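Long-range contacts in putative type VI secretion protein (Escherichia coli, PDB 6SKI), which probably acts as a phospholipase effector of the bacterial type VI secretion system, carried on the VgrG spike: residues Gly242-Val247 against Phe280-Met285; Asp192-Ser197 against Val238-Leu243. One frame throughout, in Å; residues are numbered along the deposited sequence.

In the fold
Both contacts are buried in the parallel part of one sheet, and strand 237-243 belongs to both: contact 2 joins it to strand 184-195, contact 1 to strand 278-284. Gly242 and Leu243 are shared, and they divide the bonding between them: Gly242 binds its backbone to strand 184-195 and Leu243 binds its backbone to strand 278-284. Contact 2 is regular strand pairing, with apolar packing in its middle and a salt bridge at its N-terminal end. Contact 1 begins the same way but soon leaves the sheet, so its later part is made by a loop and a carboxylate. The C-terminal ends of 192-197 and 242-247 bring Ser197 and Asp245 together, probably as members of a catalytic triad.

Contact 1 of 2, residues Gly242-Val247 against Phe280-Met285; sequences GLFDTV and FQITAM
Phe244 and Ile282 lie side by side with their side chains pointing the same way, and the end of the isoleucine does the touching: Ile282 CD1 sits 3.8 Å from Phe244 CE1, approaching the ring obliquely. The CG1 branch of Ile282 stands opposite the carbonyl carbon (chi1 -45°) and runs on extended, which carries CD1 out to the ring. Met424 of helix 416-431 touches both side chains, while helix 101-108 packs against Phe244, so large apolar residues suit this place.

Leu243 and Gln281 are paired in parallel register and point to the other face of the sheet. There the aliphatic part of the glutamine is what packs, Gln281 CG lying 3.6 Å from Leu243 CB, and Leu243 also meets Ala203 and Arg204 of helix 198-211. Two backbone bonds hold the strands together: Leu243 N gives its hydrogen to Phe280 O at 3.0 Å, and Ile282 N gives one to Leu243 O at 3.1 Å.

After Leu243 the chain leaves the sheet, as expected in the alpha/beta-hydrolase clan, where the acid of the catalytic triad commonly follows a strand end. Asp245 fits that role, probably with Ser197 and His310. Its carboxylate carbon is roughly anti to the backbone N (chi1 -152°), swinging the group towards the end of strand 278-284. Asp245 OD1 there accepts a weak hydrogen bond from Ala284 N at 3.5 Å, and OD2 lies 3.6 Å from Ala284 CB, whose small methyl lets the carboxylate come close. The stronger partners of Asp245 OD2 are Arg534, in a salt bridge, and the ND1 of His310, in a hydrogen bond.

Contact 2 of 2, residues Asp192-Ser197 against Val238-Leu243; sequences DVFGFS and VRFLGL
Val238 meets Val193 at about a right angle, methyl to methyl, with Val238 CG1 4.0 Å from Val193 CG2; helix 198-211 packs against both, a place suited to compact branched side chains. Arg239 reaches the aspartate through a bend at chi3 (45°), which turns its guanidinium nearly coplanar with the Asp192 carboxylate. The salt bridge is two-pronged. Arg239 NE, 3.1 Å from Asp192 OD1, uses the syn lone pair of that oxygen, and NH2 faces OD2, which Tyr109 OH also binds. The backbone N of Phe240 adds a weak hydrogen bond to Asp192 OD1.

Phe240 then presents a ring edge to Phe194: CE2 of each ring meets the other at 3.4 Å, with the planes inclined at 51°. Helix 416-431 packs on Phe240 through Met424 and several alanines, whose small side chains accommodate the ring. This is parallel pairing in the central sheet of an alpha/beta-hydrolase fold. Strand 184-195 leads through a sharp turn into helix 198-211, with Ser197 at positive phi (69°), consistent with a nucleophile elbow in a G-x-S-x-G sequence.

Leu241 points to the opposite face from Phe240, its CD1 lying 3.6 Å from Val193 CB. At Gly242 the lack of a side chain lets the Phe194 ring come in, CD2 reaching to 4.0 Å from Gly242 CA. Gly242 also bonds at both ends, giving its N-H to Val193 O at 2.8 Å and accepting Gly195 N on its own O at 3.0 Å. Leu243 closes the pairing opposite Gly195, which has no side chain on the face to which Leu243 points.

Contact 1 of 2, residues Gly242-Val247 against Phe280-Met285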
ATOM      1  N   GLY A 242     -11.278  -0.177   0.728  1.00 41.52           N
ATOM      2  CA  GLY A 242     -10.759  -1.524   0.830  1.00 41.52           C
ATOM      3  C   GLY A 242      -9.323  -1.550   1.297  1.00 41.52           C
ATOM      4  O   GLY A 242      -8.423  -1.104   0.582  1.00 41.52           O
ATOM      5  N   LEU A 243      -9.091  -2.077   2.493  1.00 42.00           N
ATOM      6  CA  LEU A 243      -7.777  -2.072   3.114  1.00 42.00           C
ATOM      7  C   LEU A 243      -7.295  -3.502   3.278  1.00 42.00           C
ATOM      8  O   LEU A 243      -8.074  -4.388   3.638  1.00 42.00           O
ATOM      9  CB  LEU A 243      -7.822  -1.376   4.470  1.00 42.00           C
ATOM     10  CG  LEU A 243      -8.585  -0.054   4.507  1.00 42.00           C
ATOM     11  CD1 LEU A 243      -8.899   0.325   5.937  1.00 42.00           C
ATOM     12  CD2 LEU A 243      -7.807   1.044   3.810  1.00 42.00           C
ATOM     13  N   PHE A 244      -6.014  -3.736   3.011  1.00 44.12           N
ATOM     14  CA  PHE A 244      -5.495  -5.096   3.047  1.00 44.12           C
ATOM     15  C   PHE A 244      -4.679  -5.418   4.292  1.00 44.12           C
ATOM     16  O   PHE A 244      -4.824  -6.514   4.833  1.00 44.12           O
ATOM     17  CB  PHE A 244      -4.668  -5.389   1.797  1.00 44.12           C
ATOM     18  CG  PHE A 244      -5.477  -5.946   0.665  1.00 44.12           C
ATOM     19  CD1 PHE A 244      -5.993  -7.226   0.742  1.00 44.12           C
ATOM     20  CD2 PHE A 244      -5.726  -5.201  -0.467  1.00 44.12           C
ATOM     21  CE1 PHE A 244      -6.736  -7.749  -0.285  1.00 44.12           C
ATOM     22  CE2 PHE A 244      -6.471  -5.723  -1.497  1.00 44.12           C
ATOM     23  CZ  PHE A 244      -6.976  -7.000  -1.406  1.00 44.12           C
ATOM     24  N   ASP A 245      -3.775  -4.546   4.729  1.00 45.76           N
ATOM     25  CA  ASP A 245      -3.210  -4.700   6.066  1.00 45.76           C
ATOM     26  C   ASP A 245      -2.590  -3.391   6.526  1.00 45.76           C
ATOM     27  O   ASP A 245      -1.406  -3.168   6.282  1.00 45.76           O
ATOM     28  CB  ASP A 245      -2.152  -5.807   6.070  1.00 45.76           C
ATOM     29  CG  ASP A 245      -2.003  -6.478   7.417  1.00 45.76           C
ATOM     30  OD1 ASP A 245      -2.965  -6.461   8.204  1.00 45.76           O
ATOM     31  OD2 ASP A 245      -0.915  -7.022   7.688  1.00 45.76           O
ATOM     32  N   THR A 246      -3.323  -2.566   7.265  1.00 44.87           N
ATOM     33  CA  THR A 246      -2.865  -1.200   7.506  1.00 44.87           C
ATOM     34  C   THR A 246      -1.649  -1.207   8.422  1.00 44.87           C
ATOM     35  O   THR A 246      -1.742  -1.578   9.595  1.00 44.87           O
ATOM     36  CB  THR A 246      -3.981  -0.348   8.096  1.00 44.87           C
ATOM     37  OG1 THR A 246      -5.171  -0.526   7.321  1.00 44.87           O
ATOM     38  CG2 THR A 246      -3.585   1.113   8.067  1.00 44.87           C
ATOM     39  N   VAL A 247      -0.507  -0.803   7.880  1.00 44.07           N
ATOM     40  CA  VAL A 247       0.713  -0.587   8.643  1.00 44.07           C
ATOM     41  C   VAL A 247       1.132   0.843   8.344  1.00 44.07           C
ATOM     42  O   VAL A 247       1.671   1.127   7.269  1.00 44.07           O
ATOM     43  CB  VAL A 247       1.818  -1.584   8.284  1.00 44.07           C
ATOM     44  CG1 VAL A 247       3.098  -1.246   9.022  1.00 44.07           C
ATOM     45  CG2 VAL A 247       1.376  -3.001   8.588  1.00 44.07           C
ATOM     46  N   PHE A 280     -14.094  -2.194   4.321  1.00 43.88           N
ATOM     47  CA  PHE A 280     -13.717  -3.572   4.599  1.00 43.88           C
ATOM     48  C   PHE A 280     -12.207  -3.668   4.711  1.00 43.88           C
ATOM     49  O   PHE A 280     -11.486  -3.169   3.844  1.00 43.88           O
ATOM     50  CB  PHE A 280     -14.212  -4.515   3.503  1.00 43.88           C
ATOM     51  CG  PHE A 280     -13.975  -5.965   3.799  1.00 43.88           C
ATOM     52  CD1 PHE A 280     -14.653  -6.596   4.822  1.00 43.88           C
ATOM     53  CD2 PHE A 280     -13.064  -6.695   3.061  1.00 43.88           C
ATOM     54  CE1 PHE A 280     -14.434  -7.924   5.093  1.00 43.88           C
ATOM     55  CE2 PHE A 280     -12.848  -8.023   3.328  1.00 43.88           C
ATOM     56  CZ  PHE A 280     -13.531  -8.637   4.348  1.00 43.88           C
ATOM     57  N   GLN A 281     -11.730  -4.300   5.778  1.00 44.18           N
ATOM     58  CA  GLN A 281     -10.320  -4.614   5.927  1.00 44.18           C
ATOM     59  C   GLN A 281     -10.126  -6.109   6.099  1.00 44.18           C
ATOM     60  O   GLN A 281     -10.874  -6.764   6.829  1.00 44.18           O
ATOM     61  CB  GLN A 281      -9.687  -3.903   7.118  1.00 44.18           C
ATOM     62  CG  GLN A 281      -8.177  -3.917   7.050  1.00 44.18           C
ATOM     63  CD  GLN A 281      -7.522  -3.117   8.141  1.00 44.18           C
ATOM     64  OE1 GLN A 281      -8.003  -3.070   9.266  1.00 44.18           O
ATOM     65  NE2 GLN A 281      -6.404  -2.492   7.817  1.00 44.18           N
ATOM     66  N   ILE A 282      -9.118  -6.639   5.423  1.00 43.52           N
ATOM     67  CA  ILE A 282      -8.592  -7.964   5.708  1.00 43.52           C
ATOM     68  C   ILE A 282      -7.355  -7.780   6.571  1.00 43.52           C
ATOM     69  O   ILE A 282      -6.681  -6.750   6.481  1.00 43.52           O
ATOM     70  CB  ILE A 282      -8.279  -8.743   4.422  1.00 43.52           C
ATOM     71  CG1 ILE A 282      -9.424  -8.589   3.427  1.00 43.52           C
ATOM     72  CG2 ILE A 282      -8.096 -10.211   4.734  1.00 43.52           C
ATOM     73  CD1 ILE A 282      -9.191  -9.278   2.113  1.00 43.52           C
ATOM     74  N   THR A 283      -7.103  -8.727   7.462  1.00 44.76           N
ATOM     75  CA  THR A 283      -6.010  -8.624   8.415  1.00 44.76           C
ATOM     76  C   THR A 283      -5.211  -9.916   8.391  1.00 44.76           C
ATOM     77  O   THR A 283      -5.780 -11.003   8.269  1.00 44.76           O
ATOM     78  CB  THR A 283      -6.557  -8.329   9.823  1.00 44.76           C
ATOM     79  OG1 THR A 283      -6.823  -6.928   9.945  1.00 44.76           O
ATOM     80  CG2 THR A 283      -5.583  -8.757  10.908  1.00 44.76           C
ATOM     81  N   ALA A 284      -3.891  -9.794   8.490  1.00 44.38           N
ATOM     82  CA  ALA A 284      -3.016 -10.958   8.504  1.00 44.38           C
ATOM     83  C   ALA A 284      -2.986 -11.559   9.901  1.00 44.38           C
ATOM     84  O   ALA A 284      -2.551 -10.905  10.854  1.00 44.38           O
ATOM     85  CB  ALA A 284      -1.612 -10.567   8.060  1.00 44.38           C
ATOM     86  N   MET A 285      -3.429 -12.806  10.023  1.00 45.58           N
ATOM     87  CA  MET A 285      -3.439 -13.475  11.313  1.00 45.58           C
ATOM     88  C   MET A 285      -2.076 -14.016  11.703  1.00 45.58           C
ATOM     89  O   MET A 285      -1.852 -14.288  12.886  1.00 45.58           O
ATOM     90  CB  MET A 285      -4.449 -14.626  11.311  1.00 45.58           C
ATOM     91  CG  MET A 285      -5.854 -14.212  11.671  1.00 45.58           C
ATOM     92  SD  MET A 285      -6.999 -15.588  11.866  1.00 45.58           S
ATOM     93  CE  MET A 285      -5.986 -16.970  11.360  1.00 45.58           C
TER

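Contact 2 of 2, residues Asp192-Ser197 against Val238-Leu243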
ATOM      1  N   ASP A 192     -13.526   4.888  -4.908  1.00 43.21           N
ATOM      2  CA  ASP A 192     -13.274   3.555  -4.366  1.00 43.21           C
ATOM      3  C   ASP A 192     -11.786   3.489  -4.057  1.00 43.21           C
ATOM      4  O   ASP A 192     -10.964   3.338  -4.963  1.00 43.21           O
ATOM      5  CB  ASP A 192     -13.683   2.456  -5.335  1.00 43.21           C
ATOM      6  CG  ASP A 192     -15.167   2.401  -5.553  1.00 43.21           C
ATOM      7  OD1 ASP A 192     -15.912   2.467  -4.557  1.00 43.21           O
ATOM      8  OD2 ASP A 192     -15.590   2.269  -6.718  1.00 43.21           O
ATOM      9  N   VAL A 193     -11.443   3.599  -2.783  1.00 41.24           N
ATOM     10  CA  VAL A 193     -10.055   3.689  -2.360  1.00 41.24           C
ATOM     11  C   VAL A 193      -9.598   2.317  -1.889  1.00 41.24           C
ATOM     12  O   VAL A 193     -10.236   1.700  -1.029  1.00 41.24           O
ATOM     13  CB  VAL A 193      -9.878   4.744  -1.260  1.00 41.24           C
ATOM     14  CG1 VAL A 193      -8.437   5.187  -1.189  1.00 41.24           C
ATOM     15  CG2 VAL A 193     -10.785   5.929  -1.523  1.00 41.24           C
ATOM     16  N   PHE A 194      -8.503   1.834  -2.469  1.00 40.92           N
ATOM     17  CA  PHE A 194      -7.928   0.538  -2.142  1.00 40.92           C
ATOM     18  C   PHE A 194      -6.466   0.734  -1.784  1.00 40.92           C
ATOM     19  O   PHE A 194      -5.764   1.501  -2.448  1.00 40.92           O
ATOM     20  CB  PHE A 194      -8.054  -0.435  -3.311  1.00 40.92           C
ATOM     21  CG  PHE A 194      -9.465  -0.792  -3.651  1.00 40.92           C
ATOM     22  CD1 PHE A 194     -10.192  -0.020  -4.534  1.00 40.92           C
ATOM     23  CD2 PHE A 194     -10.058  -1.909  -3.103  1.00 40.92           C
ATOM     24  CE1 PHE A 194     -11.486  -0.349  -4.853  1.00 40.92           C
ATOM     25  CE2 PHE A 194     -11.350  -2.242  -3.420  1.00 40.92           C
ATOM     26  CZ  PHE A 194     -12.066  -1.461  -4.296  1.00 40.92           C
ATOM     27  N   GLY A 195      -6.010   0.055  -0.737  1.00 41.51           N
ATOM     28  CA  GLY A 195      -4.629   0.172  -0.327  1.00 41.51           C
ATOM     29  C   GLY A 195      -4.080  -1.140   0.192  1.00 41.51           C
ATOM     30  O   GLY A 195      -4.814  -1.987   0.701  1.00 41.51           O
ATOM     31  N   PHE A 196      -2.761  -1.293   0.054  1.00 43.71           N
ATOM     32  CA  PHE A 196      -2.040  -2.359   0.736  1.00 43.71           C
ATOM     33  C   PHE A 196      -0.964  -1.745   1.616  1.00 43.71           C
ATOM     34  O   PHE A 196       0.121  -1.388   1.148  1.00 43.71           O
ATOM     35  CB  PHE A 196      -1.414  -3.364  -0.230  1.00 43.71           C
ATOM     36  CG  PHE A 196      -0.580  -4.406   0.455  1.00 43.71           C
ATOM     37  CD1 PHE A 196      -0.974  -4.931   1.674  1.00 43.71           C
ATOM     38  CD2 PHE A 196       0.599  -4.849  -0.104  1.00 43.71           C
ATOM     39  CE1 PHE A 196      -0.212  -5.875   2.312  1.00 43.71           C
ATOM     40  CE2 PHE A 196       1.361  -5.799   0.532  1.00 43.71           C
ATOM     41  CZ  PHE A 196       0.954  -6.313   1.738  1.00 43.71           C
ATOM     42  N   SER A 197      -1.315  -1.610   2.881  1.00 45.58           N
ATOM     43  CA  SER A 197      -0.545  -1.338   4.085  1.00 45.58           C
ATOM     44  C   SER A 197       0.073   0.039   4.225  1.00 45.58           C
ATOM     45  O   SER A 197      -0.403   0.814   5.053  1.00 45.58           O
ATOM     46  CB  SER A 197       0.597  -2.341   4.136  1.00 45.58           C
ATOM     47  OG  SER A 197       1.298  -2.260   5.353  1.00 45.58           O
ATOM     48  N   VAL A 238     -16.622   8.982  -0.774  1.00 44.83           N
ATOM     49  CA  VAL A 238     -15.994   7.667  -0.831  1.00 44.83           C
ATOM     50  C   VAL A 238     -17.085   6.613  -0.725  1.00 44.83           C
ATOM     51  O   VAL A 238     -17.869   6.613   0.230  1.00 44.83           O
ATOM     52  CB  VAL A 238     -14.944   7.489   0.275  1.00 44.83           C
ATOM     53  CG1 VAL A 238     -14.353   6.096   0.210  1.00 44.83           C
ATOM     54  CG2 VAL A 238     -13.851   8.519   0.133  1.00 44.83           C
ATOM     55  N   ARG A 239     -17.144   5.720  -1.713  1.00 42.61           N
ATOM     56  CA  ARG A 239     -18.127   4.644  -1.701  1.00 42.61           C
ATOM     57  C   ARG A 239     -17.616   3.429  -0.938  1.00 42.61           C
ATOM     58  O   ARG A 239     -18.258   2.962   0.007  1.00 42.61           O
ATOM     59  CB  ARG A 239     -18.505   4.258  -3.132  1.00 42.61           C
ATOM     60  CG  ARG A 239     -19.700   3.331  -3.213  1.00 42.61           C
ATOM     61  CD  ARG A 239     -20.042   2.975  -4.642  1.00 42.61           C
ATOM     62  NE  ARG A 239     -18.862   2.639  -5.429  1.00 42.61           N
ATOM     63  CZ  ARG A 239     -18.903   2.284  -6.706  1.00 42.61           C
ATOM     64  NH1 ARG A 239     -20.065   2.217  -7.336  1.00 42.61           N
ATOM     65  NH2 ARG A 239     -17.787   1.992  -7.353  1.00 42.61           N
ATOM     66  N   PHE A 240     -16.464   2.900  -1.339  1.00 41.56           N
ATOM     67  CA  PHE A 240     -15.888   1.718  -0.715  1.00 41.56           C
ATOM     68  C   PHE A 240     -14.439   1.981  -0.346  1.00 41.56           C
ATOM     69  O   PHE A 240     -13.668   2.491  -1.163  1.00 41.56           O
ATOM     70  CB  PHE A 240     -15.974   0.499  -1.634  1.00 41.56           C
ATOM     71  CG  PHE A 240     -15.399  -0.750  -1.032  1.00 41.56           C
ATOM     72  CD1 PHE A 240     -16.033  -1.382   0.017  1.00 41.56           C
ATOM     73  CD2 PHE A 240     -14.220  -1.284  -1.511  1.00 41.56           C
ATOM     74  CE1 PHE A 240     -15.508  -2.523   0.570  1.00 41.56           C
ATOM     75  CE2 PHE A 240     -13.692  -2.426  -0.957  1.00 41.56           C
ATOM     76  CZ  PHE A 240     -14.336  -3.043   0.085  1.00 41.56           C
ATOM     77  N   LEU A 241     -14.076   1.633   0.884  1.00 41.33           N
ATOM     78  CA  LEU A 241     -12.699   1.686   1.359  1.00 41.33           C
ATOM     79  C   LEU A 241     -12.220   0.255   1.559  1.00 41.33           C
ATOM     80  O   LEU A 241     -12.701  -0.447   2.453  1.00 41.33           O
ATOM     81  CB  LEU A 241     -12.601   2.488   2.654  1.00 41.33           C
ATOM     82  CG  LEU A 241     -11.209   2.874   3.146  1.00 41.33           C
ATOM     83  CD1 LEU A 241     -10.478   3.673   2.102  1.00 41.33           C
ATOM     84  CD2 LEU A 241     -11.312   3.660   4.436  1.00 41.33           C
ATOM     85  N   GLY A 242     -11.278  -0.177   0.728  1.00 41.52           N
ATOM     86  CA  GLY A 242     -10.759  -1.524   0.830  1.00 41.52           C
ATOM     87  C   GLY A 242      -9.323  -1.550   1.297  1.00 41.52           C
ATOM     88  O   GLY A 242      -8.423  -1.104   0.582  1.00 41.52           O
ATOM     89  N   LEU A 243      -9.091  -2.077   2.493  1.00 42.00           N
ATOM     90  CA  LEU A 243      -7.777  -2.072   3.114  1.00 42.00           C
ATOM     91  C   LEU A 243      -7.295  -3.502   3.278  1.00 42.00           C
ATOM     92  O   LEU A 243      -8.074  -4.388   3.638  1.00 42.00           O
ATOM     93  CB  LEU A 243      -7.822  -1.376   4.470  1.00 42.00           C
ATOM     94  CG  LEU A 243      -8.585  -0.054   4.507  1.00 42.00           C
ATOM     95  CD1 LEU A 243      -8.899   0.325   5.937  1.00 42.00           C
ATOM     96  CD2 LEU A 243      -7.807   1.044   3.810  1.00 42.00           C
TER